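Local coordinates for putative type VI secretion protein (PDB 6SKI) that probably acts as a phospholipase effector of the type VI secretion system, a toxin carried by the VgrG spike, at residues R209-D214 / E270-V275; D192-S197 / V433-I438. One frame throughout, in Å; residues are numbered along the deposited sequence.

Contact 1. Residues R209-D214 / E270-V275; sequences RVMEQD and ELRPSV
Met211, in the last turn of helix 198-211, reaches across to a tight turn in the loop 270-275 and meets three of its residues. Before the turn, Glu270 lends its backbone O to Asn208 of the same helix, and Leu271 faces the other way, packing its branched apolar side chain on Leu241 and Leu243 of the central sheet. Arg272 begins the turn proper. Bent at its third torsion, its chain brings the guanidinium over to the methionine; Met211 CE sits 3.3 Å above one face of that group, offset toward its rim, while SD lies near Arg272 NH2. A thioether suits this place, being apolar yet polarisable beside a cation, and Glu212 OE1, 5.4 Å from Arg272 NH2, may add a mild favourable field, although its OE2 is already paired with Lys268. Arg272 O accepts the hydrogen bond from Val275 N (2.8 Å) that closes a type I turn; Pro273 fits its second position because the ring already holds phi near -58°. Ser274 OG then stands 3.6 Å from Met211 CE, its small side chain flanking the methyl. Val275, last in the turn, sets CB 4.1 Å from Met211 SD, and also packs on Ala207 and Asn208. The reach of Met211 comes from its torsions: CG is anti to the backbone N (chi1 -157°) and the chain beyond is extended. Gln213 ends the helix in a Schellman motif, and Asp214 caps the next one, 215-225. This is loop-on-helix packing in an alpha/beta-hydrolase fold, at the far end of the helix that follows Ser197, the probable nucleophile.

Contact 2. Residues D192-S197 / V433-I438; sequences DVFGFS and VLFEPI
Asp192 and Val433 face each other from opposite directions, the carboxylate of a strand meeting the fork of a valine. From CB, which points toward the loop 433-438, the aspartate turns its CG beside the backbone N (chi1 -67°), and CG comes 3.7 Å from Val433 CG2. At the tip, OD1 lies 3.5 Å from Val433 CG2 and OD2 3.4 Å from Val433 CG1, so both methyls lie over one face of the carboxylate, shielding it. Other residues meet its polar needs: OD2 pairs with Arg239 in a salt bridge and with Tyr109 OH, and OD1 takes a weak bond from Phe240 N. A short acid suits a buried strand position beside Arg239 of strand 237-243. Two residues further along each segment, Phe194 CZ touches Phe435 CZ at 3.8 Å. The Phe194 atom lies at the edge of the Phe435 ring, in its plane, with the ring planes at 79° and the centroids 5.9 Å apart. Flat, apolar rings suit the place between sheet and helices, Phe194 buried and Phe435 at the border: Phe435 also rests on helix 416-431, both rings touch Leu105 of helix 101-108, and strand 184-195 runs between strands 22-43 and 237-243.

Contact 2 is the more buried of the two, set on a central strand of the sheet, whereas contact 1 is only partly buried, with Arg272 and Ser274 exposed. Strand 184-195 leads through Ser197, whose positive phi and place before a helix fit a nucleophile elbow, into helix 198-211; contact 2 thus holds the strand before this turn and contact 1 the end of the helix after it. Their centres are 19 Å apart. Chemistry follows place: an extended thioether meets a cation near the surface, while a charge-paired carboxylate and two aromatic rings join the sheet to the loop that covers it. Along the chain, contact 1 is nested within the loop closed by contact 2.

Contact 1. Residues R209-D214 / E270-V275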
loop_
_atom_site.group_PDB
_atom_site.type_symbol
_atom_site.label_atom_id
_atom_site.label_comp_id
_atom_site.label_asym_id
_atom_site.label_seq_id
_atom_site.Cartn_x
_atom_site.Cartn_y
_atom_site.Cartn_z
ATOM N N ARG A 209 -13.233 -9.075 3.306
ATOM C CA ARG A 209 -13.203 -10.113 4.327
ATOM C C ARG A 209 -14.021 -9.700 5.541
ATOM O O ARG A 209 -14.605 -10.549 6.221
ATOM C CB ARG A 209 -11.762 -10.419 4.722
ATOM C CG ARG A 209 -10.938 -10.987 3.592
ATOM C CD ARG A 209 -9.533 -11.315 4.036
ATOM N NE ARG A 209 -9.514 -12.391 5.018
ATOM C CZ ARG A 209 -8.464 -13.170 5.249
ATOM N NH1 ARG A 209 -7.345 -12.995 4.565
ATOM N NH2 ARG A 209 -8.534 -14.124 6.163
ATOM N N VAL A 210 -14.076 -8.400 5.832
ATOM C CA VAL A 210 -14.925 -7.947 6.925
ATOM C C VAL A 210 -16.382 -7.975 6.495
ATOM O O VAL A 210 -17.277 -8.260 7.298
ATOM C CB VAL A 210 -14.491 -6.549 7.399
ATOM C CG1 VAL A 210 -15.440 -6.029 8.458
ATOM C CG2 VAL A 210 -13.077 -6.592 7.927
ATOM N N MET A 211 -16.645 -7.705 5.217
ATOM C CA MET A 211 -18.017 -7.737 4.730
ATOM C C MET A 211 -18.538 -9.165 4.663
ATOM O O MET A 211 -19.698 -9.424 4.996
ATOM C CB MET A 211 -18.097 -7.071 3.359
ATOM C CG MET A 211 -19.464 -6.549 2.991
ATOM S SD MET A 211 -19.573 -6.214 1.228
ATOM C CE MET A 211 -21.288 -5.730 1.086
ATOM N N GLU A 212 -17.687 -10.098 4.248
ATOM C CA GLU A 212 -18.021 -11.513 4.228
ATOM C C GLU A 212 -18.001 -12.140 5.612
ATOM O O GLU A 212 -18.304 -13.331 5.736
ATOM C CB GLU A 212 -17.045 -12.258 3.321
ATOM C CG GLU A 212 -17.309 -12.061 1.847
ATOM C CD GLU A 212 -16.065 -12.250 1.009
ATOM O OE1 GLU A 212 -16.028 -11.727 -0.124
ATOM O OE2 GLU A 212 -15.120 -12.913 1.485
ATOM N N GLN A 213 -17.659 -11.368 6.640
ATOM C CA GLN A 213 -17.537 -11.853 8.011
ATOM C C GLN A 213 -16.633 -13.081 8.067
ATOM O O GLN A 213 -17.031 -14.175 8.467
ATOM C CB GLN A 213 -18.913 -12.130 8.615
ATOM C CG GLN A 213 -19.742 -10.872 8.767
ATOM C CD GLN A 213 -19.287 -10.028 9.937
ATOM O OE1 GLN A 213 -19.130 -8.815 9.821
ATOM N NE2 GLN A 213 -19.070 -10.669 11.075
ATOM N N ASP A 214 -15.397 -12.872 7.632
ATOM C CA ASP A 214 -14.413 -13.940 7.600
ATOM C C ASP A 214 -14.188 -14.480 9.008
ATOM O O ASP A 214 -13.996 -13.693 9.945
ATOM C CB ASP A 214 -13.102 -13.425 7.013
ATOM C CG ASP A 214 -12.230 -14.534 6.471
ATOM O OD1 ASP A 214 -11.541 -15.199 7.270
ATOM O OD2 ASP A 214 -12.228 -14.739 5.241
ATOM N N GLU A 270 -13.902 -5.448 -5.300
ATOM C CA GLU A 270 -15.164 -4.791 -5.594
ATOM C C GLU A 270 -15.790 -4.356 -4.280
ATOM O O GLU A 270 -15.869 -5.146 -3.335
ATOM C CB GLU A 270 -16.105 -5.721 -6.362
ATOM C CG GLU A 270 -17.194 -4.999 -7.146
ATOM C CD GLU A 270 -18.585 -5.258 -6.608
ATOM O OE1 GLU A 270 -18.881 -6.417 -6.249
ATOM O OE2 GLU A 270 -19.387 -4.302 -6.557
ATOM N N LEU A 271 -16.224 -3.104 -4.221
ATOM C CA LEU A 271 -16.698 -2.495 -2.982
ATOM C C LEU A 271 -18.198 -2.267 -3.114
ATOM O O LEU A 271 -18.635 -1.290 -3.726
ATOM C CB LEU A 271 -15.956 -1.195 -2.701
ATOM C CG LEU A 271 -14.431 -1.302 -2.659
ATOM C CD1 LEU A 271 -13.805 0.065 -2.491
ATOM C CD2 LEU A 271 -13.991 -2.239 -1.555
ATOM N N ARG A 272 -18.978 -3.167 -2.533
ATOM C CA ARG A 272 -20.425 -3.082 -2.597
ATOM C C ARG A 272 -20.924 -2.093 -1.551
ATOM O O ARG A 272 -20.214 -1.774 -0.597
ATOM C CB ARG A 272 -21.012 -4.481 -2.420
ATOM C CG ARG A 272 -20.686 -5.399 -3.589
ATOM C CD ARG A 272 -21.102 -6.837 -3.344
ATOM N NE ARG A 272 -20.471 -7.412 -2.161
ATOM C CZ ARG A 272 -21.091 -8.218 -1.307
ATOM N NH1 ARG A 272 -22.361 -8.543 -1.505
ATOM N NH2 ARG A 272 -20.442 -8.700 -0.255
ATOM N N PRO A 273 -22.151 -1.580 -1.703
ATOM C CA PRO A 273 -22.586 -0.445 -0.868
ATOM C C PRO A 273 -22.548 -0.693 0.630
ATOM O O PRO A 273 -22.763 0.255 1.394
ATOM C CB PRO A 273 -24.019 -0.196 -1.348
ATOM C CG PRO A 273 -23.999 -0.665 -2.754
ATOM C CD PRO A 273 -23.173 -1.911 -2.710
ATOM N N SER A 274 -22.284 -1.917 1.080
ATOM C CA SER A 274 -22.194 -2.210 2.503
ATOM C C SER A 274 -20.788 -2.614 2.921
ATOM O O SER A 274 -20.608 -3.137 4.027
ATOM C CB SER A 274 -23.191 -3.306 2.884
ATOM O OG SER A 274 -22.681 -4.117 3.926
ATOM N N VAL A 275 -19.788 -2.388 2.067
ATOM C CA VAL A 275 -18.422 -2.758 2.413
ATOM C C VAL A 275 -17.891 -1.865 3.523
ATOM O O VAL A 275 -17.020 -2.276 4.297
ATOM C CB VAL A 275 -17.525 -2.713 1.162
ATOM C CG1 VAL A 275 -17.211 -1.281 0.767
ATOM C CG2 VAL A 275 -16.256 -3.502 1.390
#

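Contact 2. Residues D192-S197 / V433-I438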
loop_
_atom_site.group_PDB
_atom_site.type_symbol
_atom_site.label_atom_id
_atom_site.label_comp_id
_atom_site.label_asym_id
_atom_site.label_seq_id
_atom_site.Cartn_x
_atom_site.Cartn_y
_atom_site.Cartn_z
ATOM N N ASP A 192 -10.921 1.070 10.513
ATOM C CA ASP A 192 -10.568 2.132 9.574
ATOM C C ASP A 192 -9.398 1.612 8.754
ATOM O O ASP A 192 -8.262 1.579 9.232
ATOM C CB ASP A 192 -10.208 3.428 10.284
ATOM C CG ASP A 192 -11.380 4.046 10.990
ATOM O OD1 ASP A 192 -12.464 4.116 10.380
ATOM O OD2 ASP A 192 -11.213 4.483 12.145
ATOM N N VAL A 193 -9.673 1.208 7.523
ATOM C CA VAL A 193 -8.681 0.565 6.678
ATOM C C VAL A 193 -8.111 1.598 5.720
ATOM O O VAL A 193 -8.858 2.278 5.007
ATOM C CB VAL A 193 -9.286 -0.625 5.921
ATOM C CG1 VAL A 193 -8.194 -1.565 5.469
ATOM C CG2 VAL A 193 -10.281 -1.352 6.802
ATOM N N PHE A 194 -6.788 1.729 5.719
ATOM C CA PHE A 194 -6.076 2.670 4.868
ATOM C C PHE A 194 -5.020 1.910 4.084
ATOM O O PHE A 194 -4.343 1.042 4.639
ATOM C CB PHE A 194 -5.420 3.776 5.691
ATOM C CG PHE A 194 -6.395 4.662 6.396
ATOM C CD1 PHE A 194 -6.858 4.336 7.655
ATOM C CD2 PHE A 194 -6.833 5.830 5.810
ATOM C CE1 PHE A 194 -7.748 5.153 8.308
ATOM C CE2 PHE A 194 -7.721 6.648 6.460
ATOM C CZ PHE A 194 -8.180 6.309 7.710
ATOM N N GLY A 195 -4.885 2.226 2.800
ATOM C CA GLY A 195 -3.901 1.561 1.977
ATOM C C GLY A 195 -3.288 2.500 0.960
ATOM O O GLY A 195 -3.906 3.475 0.532
ATOM N N PHE A 196 -2.050 2.183 0.574
ATOM C CA PHE A 196 -1.426 2.810 -0.582
ATOM C C PHE A 196 -1.040 1.732 -1.582
ATOM O O PHE A 196 -0.004 1.076 -1.450
ATOM C CB PHE A 196 -0.199 3.644 -0.215
ATOM C CG PHE A 196 0.515 4.208 -1.409
ATOM C CD1 PHE A 196 -0.200 4.664 -2.504
ATOM C CD2 PHE A 196 1.891 4.268 -1.447
ATOM C CE1 PHE A 196 0.445 5.170 -3.602
ATOM C CE2 PHE A 196 2.537 4.780 -2.546
ATOM C CZ PHE A 196 1.815 5.233 -3.621
ATOM N N SER A 197 -1.918 1.558 -2.552
ATOM C CA SER A 197 -1.840 0.862 -3.827
ATOM C C SER A 197 -1.744 -0.651 -3.794
ATOM O O SER A 197 -2.719 -1.309 -4.153
ATOM C CB SER A 197 -0.601 1.366 -4.551
ATOM O OG SER A 197 -0.537 0.867 -5.866
ATOM N N VAL A 433 -13.448 9.391 11.844
ATOM C CA VAL A 433 -12.149 8.987 12.358
ATOM C C VAL A 433 -11.489 10.155 13.071
ATOM O O VAL A 433 -11.577 11.308 12.634
ATOM C CB VAL A 433 -11.268 8.465 11.212
ATOM C CG1 VAL A 433 -10.092 7.711 11.763
ATOM C CG2 VAL A 433 -12.080 7.575 10.291
ATOM N N LEU A 434 -10.819 9.861 14.180
ATOM C CA LEU A 434 -10.125 10.871 14.963
ATOM C C LEU A 434 -8.643 10.834 14.624
ATOM O O LEU A 434 -8.005 9.781 14.717
ATOM C CB LEU A 434 -10.333 10.657 16.461
ATOM C CG LEU A 434 -11.778 10.691 16.942
ATOM C CD1 LEU A 434 -11.846 10.260 18.390
ATOM C CD2 LEU A 434 -12.366 12.072 16.757
ATOM N N PHE A 435 -8.107 11.985 14.239
ATOM C CA PHE A 435 -6.710 12.131 13.873
ATOM C C PHE A 435 -6.101 13.240 14.710
ATOM O O PHE A 435 -6.758 14.247 14.987
ATOM C CB PHE A 435 -6.561 12.463 12.390
ATOM C CG PHE A 435 -6.589 11.265 11.499
ATOM C CD1 PHE A 435 -5.472 10.468 11.356
ATOM C CD2 PHE A 435 -7.733 10.930 10.809
ATOM C CE1 PHE A 435 -5.496 9.363 10.544
ATOM C CE2 PHE A 435 -7.759 9.829 9.996
ATOM C CZ PHE A 435 -6.640 9.045 9.861
ATOM N N GLU A 436 -4.855 13.050 15.119
ATOM C CA GLU A 436 -4.147 14.127 15.776
ATOM C C GLU A 436 -3.943 15.273 14.788
ATOM O O GLU A 436 -3.742 15.041 13.593
ATOM C CB GLU A 436 -2.800 13.639 16.301
ATOM C CG GLU A 436 -2.884 12.423 17.214
ATOM C CD GLU A 436 -3.283 12.760 18.641
ATOM O OE1 GLU A 436 -3.963 13.784 18.860
ATOM O OE2 GLU A 436 -2.914 11.989 19.551
ATOM N N PRO A 437 -4.010 16.516 15.254
ATOM C CA PRO A 437 -3.825 17.649 14.345
ATOM C C PRO A 437 -2.433 17.651 13.734
ATOM O O PRO A 437 -1.466 17.169 14.327
ATOM C CB PRO A 437 -4.035 18.858 15.262
ATOM C CG PRO A 437 -4.993 18.332 16.278
ATOM C CD PRO A 437 -4.406 16.983 16.591
ATOM N N ILE A 438 -2.340 18.194 12.525
ATOM C CA ILE A 438 -1.051 18.447 11.895
ATOM C C ILE A 438 -0.518 19.749 12.469
ATOM O O ILE A 438 -1.111 20.815 12.269
ATOM C CB ILE A 438 -1.169 18.524 10.368
ATOM C CG1 ILE A 438 -1.436 17.143 9.775
ATOM C CG2 ILE A 438 0.099 19.107 9.772
ATOM C CD1 ILE A 438 -1.190 17.068 8.287
#